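Local atomic coordinates of Two-component sensor histidine kinase (Nostoc sp., PDB entry 3OLO), a protein that probably senses a signal through its PAS domain and passes it on by ATP-dependent autophosphorylation on histidine, as in other two-component sensor kinases. Residues A[100-105]-A[109-114]; A[68-73]-A[79-84]; A[41-46]-A[51-56]; A[27-32]-A[56-61]; A[85-88]-A[92-95]. One frame throughout, in Å; residues are numbered along the deposited sequence. Where two conformers were deposited one is given.

Interaction 1: A[100-105]-A[109-114]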
# COMPACT_ATOMS: atom_id res chain seq x y z
N THR A 100 -10.41 7.65 3.28
CA THR A 100 -11.32 6.67 3.84
C THR A 100 -11.20 6.74 5.36
O THR A 100 -10.10 6.64 5.89
CB THR A 100 -10.92 5.26 3.41
OG1 THR A 100 -10.81 5.22 1.99
CG2 THR A 100 -11.96 4.26 3.88
N PHE A 101 -12.31 6.90 6.06
CA PHE A 101 -12.25 6.94 7.52
C PHE A 101 -12.51 5.56 8.10
O PHE A 101 -13.37 4.84 7.63
CB PHE A 101 -13.24 7.95 8.08
CG PHE A 101 -12.86 9.36 7.77
CD1 PHE A 101 -13.28 9.96 6.59
CD2 PHE A 101 -12.06 10.08 8.64
CE1 PHE A 101 -12.92 11.27 6.29
CE2 PHE A 101 -11.70 11.39 8.36
CZ PHE A 101 -12.13 11.98 7.18
N LEU A 102 -11.76 5.23 9.13
CA LEU A 102 -11.80 3.91 9.73
C LEU A 102 -11.75 4.04 11.24
O LEU A 102 -11.29 5.05 11.77
CB LEU A 102 -10.60 3.09 9.25
CG LEU A 102 -10.56 2.88 7.74
CD1 LEU A 102 -9.32 2.10 7.35
CD2 LEU A 102 -11.82 2.18 7.28
N GLU A 103 -12.23 3.01 11.93
CA GLU A 103 -12.09 2.94 13.37
C GLU A 103 -11.40 1.64 13.75
O GLU A 103 -11.80 0.57 13.30
CB GLU A 103 -13.45 3.03 14.06
CG GLU A 103 -13.68 4.34 14.79
CD GLU A 103 -15.15 4.62 15.02
OE1 GLU A 103 -15.90 3.65 15.26
OE2 GLU A 103 -15.56 5.80 14.96
N ASP A 104 -10.35 1.75 14.55
CA ASP A 104 -9.71 0.60 15.14
C ASP A 104 -9.69 0.78 16.65
O ASP A 104 -8.98 1.65 17.17
CB ASP A 104 -8.28 0.44 14.64
CG ASP A 104 -7.59 -0.76 15.26
OD1 ASP A 104 -8.26 -1.80 15.43
OD2 ASP A 104 -6.39 -0.65 15.59
N GLN A 105 -10.47 -0.04 17.34
CA GLN A 105 -10.64 0.12 18.78
C GLN A 105 -11.13 1.54 19.06
O GLN A 105 -12.13 1.96 18.49
CB GLN A 105 -9.32 -0.18 19.49
CG GLN A 105 -8.82 -1.60 19.27
CD GLN A 105 -9.56 -2.62 20.12
OE1 GLN A 105 -10.56 -3.20 19.68
NE2 GLN A 105 -9.07 -2.83 21.34
N PHE A 109 -9.44 7.20 12.47
CA PHE A 109 -8.35 7.76 11.68
C PHE A 109 -8.72 7.63 10.22
O PHE A 109 -9.70 7.00 9.89
CB PHE A 109 -7.05 7.01 11.96
CG PHE A 109 -7.11 5.54 11.66
CD1 PHE A 109 -7.74 4.67 12.53
CD2 PHE A 109 -6.55 5.04 10.51
CE1 PHE A 109 -7.80 3.32 12.25
CE2 PHE A 109 -6.60 3.69 10.22
CZ PHE A 109 -7.23 2.83 11.09
N SER A 110 -7.95 8.26 9.34
CA SER A 110 -8.24 8.13 7.93
C SER A 110 -7.03 7.61 7.20
O SER A 110 -5.90 7.87 7.58
CB SER A 110 -8.72 9.45 7.34
OG SER A 110 -7.77 10.46 7.55
N CYS A 111 -7.30 6.79 6.19
CA CYS A 111 -6.32 6.41 5.20
C CYS A 111 -6.44 7.40 4.07
O CYS A 111 -7.53 7.70 3.60
CB CYS A 111 -6.62 5.00 4.69
SG CYS A 111 -6.36 3.73 5.93
N VAL A 112 -5.30 7.90 3.63
CA VAL A 112 -5.27 8.92 2.62
C VAL A 112 -4.34 8.47 1.50
O VAL A 112 -3.22 8.06 1.76
CB VAL A 112 -4.77 10.25 3.22
CG1 VAL A 112 -4.71 11.33 2.18
CG2 VAL A 112 -5.67 10.66 4.36
N PHE A 113 -4.83 8.52 0.26
CA PHE A 113 -3.98 8.34 -0.91
C PHE A 113 -3.91 9.64 -1.69
O PHE A 113 -4.93 10.29 -1.94
CB PHE A 113 -4.51 7.20 -1.77
CG PHE A 113 -4.51 5.89 -1.06
CD1 PHE A 113 -5.59 5.50 -0.29
CD2 PHE A 113 -3.40 5.06 -1.12
CE1 PHE A 113 -5.59 4.30 0.37
CE2 PHE A 113 -3.40 3.85 -0.46
CZ PHE A 113 -4.48 3.48 0.30
N VAL A 114 -2.70 10.03 -2.09
CA VAL A 114 -2.48 11.34 -2.70
C VAL A 114 -1.76 11.22 -4.03
O VAL A 114 -0.69 10.64 -4.12
CB VAL A 114 -1.70 12.25 -1.75
CG1 VAL A 114 -1.65 13.69 -2.29
CG2 VAL A 114 -2.35 12.21 -0.38
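Phe109 opens the pairing of 109-114 with 100-105 by exchanging two backbone hydrogen bonds with Leu102: Leu102 N gives to Phe109 O at 2.8 Å, and Phe109 N gives to Leu102 O at 2.9 Å. Its CG sits between the backbone N and the carbonyl carbon (chi1 60°), which swings the ring over the partner strand. There Leu102 CB lies above one face, displaced toward the rim, 3.8 Å from Phe109 CZ, while the backbone N of Asp104 approaches the ring edge. Ser110 follows as a non-hydrogen-bonded partner of Phe101, with both side chains on the other face of the sheet. Ser110 CB rests over the Phe101 ring, 3.6 Å from Phe101 CD2, in a CH-pi contact, and Ser110 CA makes a CA-H...O contact with Thr100 O. Cys111 returns to the face of Phe109 and closes a second hydrogen-bonded pair with Thr100: Cys111 N to Thr100 O is 2.8 Å and Thr100 N to Cys111 O is 2.9 Å. Its sulfur touches the end of Leu102, with Cys111 SG 3.7 Å from Leu102 CD1. Beyond it, Val112 and Val114 turn to strand 25-29. This is the antiparallel hairpin of strands 92-104 and 107-116 in the PAS sheet. The face bearing Leu102, Phe109 and Cys111 meets the second subunit, whose Phe14 and Tyr17 make edge-to-face pairs with Phe109. The chemistry is thus divided: backbone bonds fix the register, while apolar and CH-pi contacts shape one face for the dimer and the other for the domain interior.

Interaction 2: A[68-73]-A[79-84]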
# COMPACT_ATOMS: atom_id res chain seq x y z
N HIS A 68 -11.43 23.59 3.47
CA HIS A 68 -12.25 22.38 3.36
C HIS A 68 -13.34 22.35 4.41
O HIS A 68 -13.14 22.75 5.56
CB HIS A 68 -11.38 21.14 3.53
CG HIS A 68 -10.14 21.15 2.70
ND1 HIS A 68 -10.09 21.72 1.45
CD2 HIS A 68 -8.89 20.69 2.95
CE1 HIS A 68 -8.87 21.60 0.96
NE2 HIS A 68 -8.12 20.97 1.85
N ASP A 69 -14.52 21.86 4.03
CA ASP A 69 -15.60 21.71 4.97
C ASP A 69 -15.43 20.35 5.64
O ASP A 69 -16.13 19.39 5.33
CB ASP A 69 -16.95 21.80 4.27
CG ASP A 69 -18.12 21.69 5.23
OD1 ASP A 69 -17.93 21.16 6.35
OD2 ASP A 69 -19.23 22.12 4.86
N TRP A 70 -14.48 20.30 6.57
CA TRP A 70 -14.06 19.05 7.19
C TRP A 70 -15.23 18.28 7.79
O TRP A 70 -15.29 17.06 7.65
CB TRP A 70 -13.01 19.32 8.27
CG TRP A 70 -11.69 19.68 7.68
CD1 TRP A 70 -11.05 20.88 7.77
CD2 TRP A 70 -10.85 18.83 6.89
NE1 TRP A 70 -9.86 20.82 7.09
CE2 TRP A 70 -9.71 19.58 6.54
CE3 TRP A 70 -10.96 17.51 6.45
CZ2 TRP A 70 -8.68 19.05 5.77
CZ3 TRP A 70 -9.93 16.98 5.69
CH2 TRP A 70 -8.81 17.75 5.35
N GLU A 71 -16.13 18.97 8.47
CA GLU A 71 -17.29 18.30 9.06
C GLU A 71 -17.99 17.46 8.01
O GLU A 71 -18.19 16.26 8.19
CB GLU A 71 -18.27 19.31 9.64
CG GLU A 71 -19.54 18.66 10.17
CD GLU A 71 -19.71 18.85 11.66
OE1 GLU A 71 -18.86 19.53 12.28
OE2 GLU A 71 -20.69 18.30 12.21
N GLU A 72 -18.36 18.11 6.91
CA GLU A 72 -18.99 17.41 5.80
C GLU A 72 -18.10 16.30 5.24
O GLU A 72 -18.59 15.26 4.83
CB GLU A 72 -19.35 18.40 4.70
CG GLU A 72 -19.45 17.77 3.32
CD GLU A 72 -20.00 18.72 2.29
OE1 GLU A 72 -20.24 18.28 1.14
OE2 GLU A 72 -20.20 19.91 2.61
N ILE A 73 -16.79 16.53 5.23
CA ILE A 73 -15.85 15.51 4.76
C ILE A 73 -16.02 14.23 5.58
O ILE A 73 -16.18 13.14 5.02
CB ILE A 73 -14.38 15.98 4.87
CG1 ILE A 73 -14.10 17.17 3.94
CG2 ILE A 73 -13.42 14.82 4.58
CD1 ILE A 73 -14.84 17.12 2.61
N TYR A 79 -14.18 10.04 0.32
CA TYR A 79 -14.24 11.29 -0.43
C TYR A 79 -12.90 11.58 -1.12
O TYR A 79 -11.84 11.30 -0.58
CB TYR A 79 -14.61 12.41 0.53
CG TYR A 79 -15.08 13.68 -0.13
CD1 TYR A 79 -16.20 13.69 -0.95
CD2 TYR A 79 -14.42 14.89 0.10
CE1 TYR A 79 -16.64 14.86 -1.55
CE2 TYR A 79 -14.85 16.06 -0.49
CZ TYR A 79 -15.96 16.05 -1.31
OH TYR A 79 -16.39 17.22 -1.89
N THR A 80 -12.97 12.16 -2.32
CA THR A 80 -11.78 12.51 -3.10
C THR A 80 -11.92 13.96 -3.53
O THR A 80 -12.99 14.36 -3.99
CB THR A 80 -11.62 11.61 -4.37
OG1 THR A 80 -11.33 10.26 -3.99
CG2 THR A 80 -10.49 12.11 -5.28
N PHE A 81 -10.85 14.75 -3.38
CA PHE A 81 -10.89 16.16 -3.77
C PHE A 81 -9.48 16.75 -3.94
O PHE A 81 -8.50 16.14 -3.51
CB PHE A 81 -11.68 16.97 -2.73
CG PHE A 81 -11.01 17.03 -1.39
CD1 PHE A 81 -11.21 16.04 -0.46
CD2 PHE A 81 -10.18 18.09 -1.06
CE1 PHE A 81 -10.60 16.09 0.78
CE2 PHE A 81 -9.56 18.15 0.17
CZ PHE A 81 -9.77 17.14 1.09
N LYS A 82 -9.39 17.93 -4.55
CA LYS A 82 -8.10 18.56 -4.82
C LYS A 82 -7.75 19.57 -3.75
O LYS A 82 -8.61 20.30 -3.27
CB LYS A 82 -8.13 19.34 -6.14
CG LYS A 82 -8.68 18.59 -7.32
CD LYS A 82 -7.65 17.70 -7.97
CE LYS A 82 -8.33 16.65 -8.81
NZ LYS A 82 -9.15 15.77 -7.93
N THR A 83 -6.48 19.63 -3.41
CA THR A 83 -5.99 20.77 -2.65
C THR A 83 -4.56 21.07 -3.09
O THR A 83 -4.02 20.38 -3.95
CB THR A 83 -6.09 20.50 -1.16
OG1 THR A 83 -5.95 21.73 -0.44
CG2 THR A 83 -5.02 19.50 -0.72
N ARG A 84 -3.96 22.10 -2.52
CA ARG A 84 -2.55 22.41 -2.78
C ARG A 84 -1.73 22.02 -1.57
O ARG A 84 -2.13 22.28 -0.44
CB ARG A 84 -2.36 23.91 -3.06
CG ARG A 84 -3.13 24.42 -4.27
CD ARG A 84 -2.88 25.90 -4.48
NE ARG A 84 -3.44 26.71 -3.41
CZ ARG A 84 -3.01 27.92 -3.06
NH1 ARG A 84 -1.98 28.48 -3.70
NH2 ARG A 84 -3.59 28.57 -2.07
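A T-shaped pair of unlike rings is the striking feature here: Phe81 points its edge at the face of His68, with the planes at 67° and Phe81 CE2 over the middle of the imidazole, 3.6 Å from His68 NE2. Phe81 CG lies between its backbone N and carbonyl carbon (chi1 66°), which brings the phenyl edge up to the imidazole. Thr83 stands at the imidazole's edge, in its plane, with Thr83 OG1 3.2 Å from His68 CE1. Asp62 links the two polar side chains, its OD2 bonding His68 NE2 and its OD1 bonding Thr83 OG1, so the histidine is gripped at its edge as well as covered on a face. Farther along, Ile73 CD1 presses on the Tyr79 ring, 3.3 Å from Tyr79 CE2, the two side chains crossing at about a right angle. Asp69 is the N-cap of the helix and accepts from Glu72 N through OD1 at 3.1 Å, met from above the carboxylate plane. The His68-Phe81 and Ile73-Tyr79 contacts lay the start of helix 70-76 against strand 78-86, an outermost strand of the PAS sheet within this chain. Strand 92-104 is its neighbour in the sheet; Ile73 reaches Phe101 there and Phe81 reaches Leu99, while Trp70 packs against Trp33, Phe65 and Leu58.

Interaction 3: A[41-46]-A[51-56]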
# COMPACT_ATOMS: atom_id res chain seq x y z
N ALA A 41 6.83 7.23 -0.23
CA ALA A 41 6.39 8.14 -1.29
C ALA A 41 5.86 9.46 -0.72
O ALA A 41 6.05 10.52 -1.32
CB ALA A 41 5.34 7.47 -2.20
N THR A 42 5.19 9.41 0.43
CA THR A 42 4.74 10.63 1.10
C THR A 42 5.91 11.51 1.58
O THR A 42 5.87 12.73 1.48
CB THR A 42 3.85 10.30 2.32
OG1 THR A 42 2.62 9.74 1.86
CG2 THR A 42 3.53 11.57 3.12
N CYS A 43 6.95 10.89 2.13
CA CYS A 43 8.14 11.64 2.52
C CYS A 43 8.75 12.31 1.28
O CYS A 43 9.06 13.50 1.31
CB CYS A 43 9.15 10.73 3.20
SG CYS A 43 8.42 9.88 4.62
N ARG A 44 8.85 11.58 0.18
CA ARG A 44 9.41 12.14 -1.04
C ARG A 44 8.58 13.34 -1.54
O ARG A 44 9.13 14.36 -1.93
CB ARG A 44 9.50 11.09 -2.14
CG ARG A 44 10.03 11.67 -3.45
CD ARG A 44 9.55 10.92 -4.69
NE ARG A 44 9.68 11.78 -5.88
CZ ARG A 44 8.73 12.58 -6.35
NH1 ARG A 44 7.53 12.66 -5.75
NH2 ARG A 44 8.97 13.32 -7.43
N MSE A 45 7.26 13.20 -1.54
CA MSE A 45 6.40 14.23 -2.12
C MSE A 45 6.40 15.50 -1.28
O MSE A 45 6.49 16.62 -1.81
CB MSE A 45 4.97 13.70 -2.23
CG MSE A 45 3.98 14.73 -2.73
SE MSE A 45 2.14 14.01 -2.78
CE MSE A 45 1.83 13.80 -0.90
N THR A 46 6.29 15.34 0.02
CA THR A 46 6.23 16.49 0.92
C THR A 46 7.64 17.02 1.24
O THR A 46 7.78 18.14 1.71
CB THR A 46 5.57 16.10 2.23
OG1 THR A 46 6.41 15.16 2.91
CG2 THR A 46 4.20 15.50 1.99
N GLU A 51 10.49 11.22 10.43
CA GLU A 51 10.46 11.65 11.81
C GLU A 51 9.86 13.06 11.92
O GLU A 51 9.24 13.39 12.93
CB GLU A 51 11.86 11.61 12.41
CG GLU A 51 12.50 10.22 12.40
CD GLU A 51 11.87 9.26 13.39
OE1 GLU A 51 12.42 9.11 14.51
OE2 GLU A 51 10.83 8.64 13.06
N GLN A 52 10.06 13.88 10.89
CA GLN A 52 9.47 15.22 10.89
C GLN A 52 7.96 15.12 10.72
O GLN A 52 7.21 15.75 11.46
CB GLN A 52 10.03 16.07 9.75
CG GLN A 52 11.40 16.64 10.02
CD GLN A 52 11.91 17.45 8.85
OE1 GLN A 52 12.23 16.91 7.80
NE2 GLN A 52 12.01 18.77 9.04
N LEU A 53 7.52 14.32 9.76
CA LEU A 53 6.09 14.18 9.47
C LEU A 53 5.32 13.61 10.65
O LEU A 53 4.16 13.94 10.85
CB LEU A 53 5.87 13.29 8.23
CG LEU A 53 6.18 13.98 6.88
CD1 LEU A 53 6.26 12.98 5.73
CD2 LEU A 53 5.16 15.05 6.57
N LEU A 54 5.97 12.79 11.47
CA LEU A 54 5.25 12.10 12.55
C LEU A 54 5.10 12.99 13.78
O LEU A 54 4.62 12.54 14.82
CB LEU A 54 5.93 10.77 12.90
CG LEU A 54 5.78 9.69 11.81
CD1 LEU A 54 6.50 8.39 12.19
CD2 LEU A 54 4.30 9.41 11.50
N SER A 55 5.50 14.24 13.66
CA SER A 55 5.21 15.23 14.69
C SER A 55 4.46 16.39 14.06
O SER A 55 4.34 17.46 14.65
CB SER A 55 6.50 15.71 15.36
OG SER A 55 7.33 16.35 14.41
N MSE A 56 3.94 16.17 12.86
CA MSE A 56 3.30 17.25 12.12
C MSE A 56 1.80 17.01 11.92
O MSE A 56 1.28 15.94 12.21
CB MSE A 56 4.00 17.46 10.78
CG MSE A 56 5.35 18.18 10.90
SE MSE A 56 6.42 18.13 9.25
CE MSE A 56 5.33 19.29 8.13
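Leu53 reaches across from helix 50-53 to Thr42, Cys43 and Thr46 of helix 40-46, joining two of the short helices that pack beside the sheet in the PAS fold. The contact between the segments is one of van der Waals packing, with a single side chain on one side and three on the other. Leu53 CG is anti to the carbonyl carbon (chi1 -75°), and the branch so directed carries CD1 in among the three partners. Cys43 SG lies 3.9 Å from Leu53 CD1, and the methyl Thr42 CG2 meets the same Leu53 CD1 at 4.0 Å, the threonine and leucine side chains lying aslant. Thr46 OG1 comes nearer, 3.6 Å from Leu53 CD1, and also touches CD2. Phe35 and Val38 of strand 35-38, with Tyr48, also pack on Leu53, and the contact is buried.

No hydrogen bond runs between the two segments; those described here lie within each. In 51-56, Gln52 O accepts from both the N and the OG of Ser55, which reach it from the same face of its plane, a turn that takes the chain out of the helix. In 41-46, Thr42 O likewise has two donors from one residue, Thr46. Replacing Thr46 by a valine would probably leave Thr42 O with the backbone bond alone and put a methyl against Leu53 in place of the hydroxyl, disturbing the fit there. These two donors reach Thr42 O from opposite faces of its carbonyl plane: Thr46 OG1 stands 2.9 Å from Thr42 O, tilted 25° out of that plane, and Thr46 N is 3.0 Å from Thr42 O.

Interaction 4: A[27-32]-A[56-61]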
# COMPACT_ATOMS: atom_id res chain seq x y z
N PHE A 27 -0.87 7.74 3.46
CA PHE A 27 -0.60 8.01 4.87
C PHE A 27 -1.86 7.97 5.71
O PHE A 27 -2.96 7.98 5.18
CB PHE A 27 0.11 9.35 5.05
CG PHE A 27 -0.64 10.53 4.49
CD1 PHE A 27 -1.66 11.13 5.22
CD2 PHE A 27 -0.32 11.04 3.24
CE1 PHE A 27 -2.35 12.23 4.70
CE2 PHE A 27 -1.00 12.14 2.72
CZ PHE A 27 -2.02 12.73 3.45
N CYS A 28 -1.68 7.90 7.03
CA CYS A 28 -2.81 7.89 7.96
C CYS A 28 -2.79 9.14 8.83
O CYS A 28 -1.75 9.54 9.31
CB CYS A 28 -2.76 6.64 8.84
SG CYS A 28 -3.12 5.11 7.96
N LEU A 29 -3.97 9.74 9.01
CA LEU A 29 -4.17 10.88 9.89
C LEU A 29 -5.04 10.47 11.06
O LEU A 29 -5.98 9.71 10.88
CB LEU A 29 -4.88 11.99 9.14
CG LEU A 29 -4.20 12.50 7.88
CD1 LEU A 29 -5.13 13.42 7.09
CD2 LEU A 29 -2.91 13.21 8.26
N GLY A 30 -4.73 10.98 12.25
CA GLY A 30 -5.57 10.79 13.42
C GLY A 30 -6.75 11.75 13.41
O GLY A 30 -6.94 12.51 12.46
N ASP A 31 -7.53 11.74 14.48
CA ASP A 31 -8.80 12.47 14.47
C ASP A 31 -8.59 13.99 14.42
O ASP A 31 -9.48 14.73 14.02
CB ASP A 31 -9.64 12.06 15.69
CG ASP A 31 -11.14 12.22 15.45
OD1 ASP A 31 -11.62 11.94 14.33
OD2 ASP A 31 -11.85 12.63 16.39
N ASN A 32 -7.40 14.45 14.81
CA ASN A 32 -7.07 15.87 14.71
C ASN A 32 -6.14 16.17 13.52
O ASN A 32 -5.47 17.19 13.50
CB ASN A 32 -6.43 16.38 16.00
CG ASN A 32 -7.00 15.71 17.23
OD1 ASN A 32 -8.18 15.86 17.55
ND2 ASN A 32 -6.15 14.97 17.95
N MSE A 56 3.94 16.17 12.86
CA MSE A 56 3.30 17.25 12.12
C MSE A 56 1.80 17.01 11.92
O MSE A 56 1.28 15.94 12.21
CB MSE A 56 4.00 17.46 10.78
CG MSE A 56 5.35 18.18 10.90
SE MSE A 56 6.42 18.13 9.25
CE MSE A 56 5.33 19.29 8.13
N ASN A 57 1.13 18.04 11.43
CA ASN A 57 -0.30 18.01 11.14
C ASN A 57 -0.51 18.25 9.66
O ASN A 57 0.32 18.89 9.01
CB ASN A 57 -1.00 19.11 11.92
CG ASN A 57 -2.49 18.93 11.97
OD1 ASN A 57 -3.23 19.48 11.15
ND2 ASN A 57 -2.94 18.16 12.94
N LEU A 58 -1.62 17.73 9.12
CA LEU A 58 -2.01 18.01 7.74
C LEU A 58 -2.00 19.51 7.46
O LEU A 58 -1.68 19.95 6.36
CB LEU A 58 -3.42 17.47 7.48
CG LEU A 58 -3.94 17.71 6.07
CD1 LEU A 58 -3.01 17.03 5.08
CD2 LEU A 58 -5.38 17.22 5.92
N GLN A 59 -2.35 20.29 8.47
CA GLN A 59 -2.44 21.72 8.32
C GLN A 59 -1.08 22.37 8.04
O GLN A 59 -1.01 23.51 7.59
CB GLN A 59 -3.06 22.32 9.58
CG GLN A 59 -3.34 23.79 9.50
CD GLN A 59 -4.04 24.32 10.75
OE1 GLN A 59 -4.75 25.33 10.70
NE2 GLN A 59 -3.84 23.64 11.88
N ASP A 60 -0.00 21.65 8.31
CA ASP A 60 1.36 22.16 8.05
C ASP A 60 1.78 21.96 6.60
O ASP A 60 2.79 22.51 6.18
CB ASP A 60 2.37 21.46 8.96
CG ASP A 60 2.07 21.65 10.43
OD1 ASP A 60 1.59 22.74 10.81
OD2 ASP A 60 2.30 20.70 11.21
N ILE A 61 1.03 21.13 5.87
CA ILE A 61 1.31 20.77 4.47
C ILE A 61 0.21 21.28 3.54
O ILE A 61 0.46 21.82 2.47
CB ILE A 61 1.32 19.23 4.30
CG1 ILE A 61 2.25 18.56 5.32
CG2 ILE A 61 1.71 18.83 2.88
CD1 ILE A 61 3.69 18.66 4.99
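Asn57 ND2 donates to Asn32 O at 2.8 Å with an N-H...O angle of 159°, the one hydrogen bond between the loop 56-61 and segment 27-32. The acceptor lies almost in the amide plane of Asn57, whereas the donor is tilted 25° from the carbonyl plane of Asn32. With CG anti to the backbone N (chi1 -165°), the amide extends across to that carbonyl. The other end of the same amide works within its own loop: Asn57 OD1 accepts from Gln59 N at 2.9 Å, an Asx turn. Asn57 N in turn gives to Asp60 OD2 at 2.9 Å, meeting the carboxylate from above its plane, so backbone and side chain of the residue are both fixed. An alanine in place of Asn57 is likely to leave Asn32 O without this donor and Gln59 N without its turn acceptor, letting the loop drift from segment 27-32. In the PAS fold this loop follows the short helices and lies against the inner face of the sheet, here over strand 25-29. The apolar half of the contact is the meeting of Leu29 CD1 with Leu58 CD2 at 4.0 Å, the two side chains crossing at about a right angle. Leu58 also leans on Phe65 and Tyr85, and Leu29 on Phe35, Ser110 and Val112.

Interaction 5: A[85-88]-A[92-95]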
# COMPACT_ATOMS: atom_id res chain seq x y z
N TYR A 85 -0.59 21.39 -1.82
CA TYR A 85 0.38 21.11 -0.77
C TYR A 85 1.61 22.00 -0.89
O TYR A 85 2.00 22.38 -2.00
CB TYR A 85 0.86 19.66 -0.88
CG TYR A 85 -0.07 18.61 -0.32
CD1 TYR A 85 -1.34 18.93 0.14
CD2 TYR A 85 0.34 17.29 -0.23
CE1 TYR A 85 -2.19 17.95 0.66
CE2 TYR A 85 -0.49 16.31 0.30
CZ TYR A 85 -1.75 16.64 0.74
OH TYR A 85 -2.57 15.65 1.25
N ARG A 86 2.22 22.34 0.24
CA ARG A 86 3.52 22.99 0.24
C ARG A 86 4.54 22.03 0.82
O ARG A 86 4.35 21.49 1.91
CB ARG A 86 3.52 24.27 1.06
CG ARG A 86 4.89 24.93 1.12
CD ARG A 86 4.93 26.11 2.06
NE ARG A 86 4.05 27.19 1.62
CZ ARG A 86 2.97 27.60 2.27
NH1 ARG A 86 2.61 27.04 3.41
NH2 ARG A 86 2.24 28.60 1.78
N SER A 87 5.63 21.83 0.08
CA SER A 87 6.65 20.89 0.48
C SER A 87 7.69 21.62 1.33
O SER A 87 7.68 22.85 1.41
CB SER A 87 7.32 20.28 -0.74
OG SER A 87 8.03 21.26 -1.47
N GLN A 88 8.58 20.86 1.95
CA GLN A 88 9.57 21.45 2.82
C GLN A 88 10.44 22.49 2.10
O GLN A 88 10.81 23.51 2.69
CB GLN A 88 10.44 20.38 3.47
CG GLN A 88 11.51 21.03 4.34
CD GLN A 88 12.00 20.14 5.45
OE1 GLN A 88 12.19 20.60 6.57
NE2 GLN A 88 12.24 18.87 5.14
N ILE A 92 4.89 24.59 -4.11
CA ILE A 92 3.44 24.56 -4.02
C ILE A 92 2.92 23.78 -5.22
O ILE A 92 3.22 24.12 -6.36
CB ILE A 92 2.83 25.97 -4.08
CG1 ILE A 92 3.48 26.89 -3.04
CG2 ILE A 92 1.32 25.91 -3.90
CD1 ILE A 92 3.06 26.62 -1.62
N PHE A 93 2.15 22.73 -4.98
CA PHE A 93 1.64 21.91 -6.07
C PHE A 93 0.24 21.39 -5.79
O PHE A 93 -0.14 21.17 -4.64
CB PHE A 93 2.62 20.76 -6.37
CG PHE A 93 2.99 19.94 -5.17
CD1 PHE A 93 3.95 20.38 -4.27
CD2 PHE A 93 2.38 18.71 -4.93
CE1 PHE A 93 4.30 19.63 -3.17
CE2 PHE A 93 2.72 17.95 -3.83
CZ PHE A 93 3.68 18.40 -2.94
N LEU A 94 -0.54 21.19 -6.85
CA LEU A 94 -1.87 20.63 -6.73
C LEU A 94 -1.80 19.11 -6.57
O LEU A 94 -1.01 18.45 -7.24
CB LEU A 94 -2.69 20.96 -7.97
CG LEU A 94 -4.18 20.66 -7.91
CD1 LEU A 94 -4.86 21.50 -6.84
CD2 LEU A 94 -4.79 20.91 -9.28
N VAL A 95 -2.61 18.58 -5.66
CA VAL A 95 -2.76 17.14 -5.48
C VAL A 95 -4.24 16.76 -5.42
O VAL A 95 -5.11 17.61 -5.28
CB VAL A 95 -2.09 16.65 -4.17
CG1 VAL A 95 -0.62 17.04 -4.14
CG2 VAL A 95 -2.79 17.23 -2.96
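This is the antiparallel hairpin pairing of strands 78-86 and 92-104, near the turn that joins them at one side of the PAS sheet. Tyr85 and Phe93 form a hydrogen-bonded pair: Tyr85 N gives to Phe93 O at 2.9 Å, and Phe93 N gives to Tyr85 O at 3.0 Å. Next to it, Arg86 and Ile92 are a non-hydrogen-bonded pair with side chains on the other face. In the arginine conformer described they run side by side, Ile92 CD1 lying 3.6 Å from Arg86 CB. On the face of Tyr85 and Phe93 the packing is by CH-pi contacts. Phe93 CG lies between its backbone N and carbonyl carbon (chi1 52°), which folds the ring back over the neighbouring strand, where Tyr85 CB sits above one face, 3.7 Å from Phe93 CZ. Ser87 CB meets the edge of the same ring, while Ser87 OG is bonded to Glu47 and to Arg91 N. Met45 of helix 40-46 touches both Tyr85 and Phe93, and Val114 touches Tyr85 and Val95. On the Tyr85 ring itself, the methyl Val95 CG2 stands squarely over the centre of one face, 10° off the ring normal and 3.7 Å from Tyr85 CE1.

In the fold
From the N terminus, strand 25-29 enters interaction 4, which closes a long loop when 56-61 returns to it. Interaction 3 lies within that loop, joining helices 40-46 and 50-53, and the two share Met56. The remaining contacts follow in series without crossing: interaction 2 sets helix 70-76 against strand 78-86, interaction 5 closes the hairpin of strands 78-86 and 92-104, and interaction 1 the hairpin of 92-104 and 107-116. Strand 107-116 then pairs with strand 25-29, bringing interactions 1 and 4 together. Tyr85 packs against Ile61, tying loop 56-61 to strand 78-86, and Thr46 O probably bonds Gln88 N just beyond that strand. Interactions 1 and 4 also reach the second subunit.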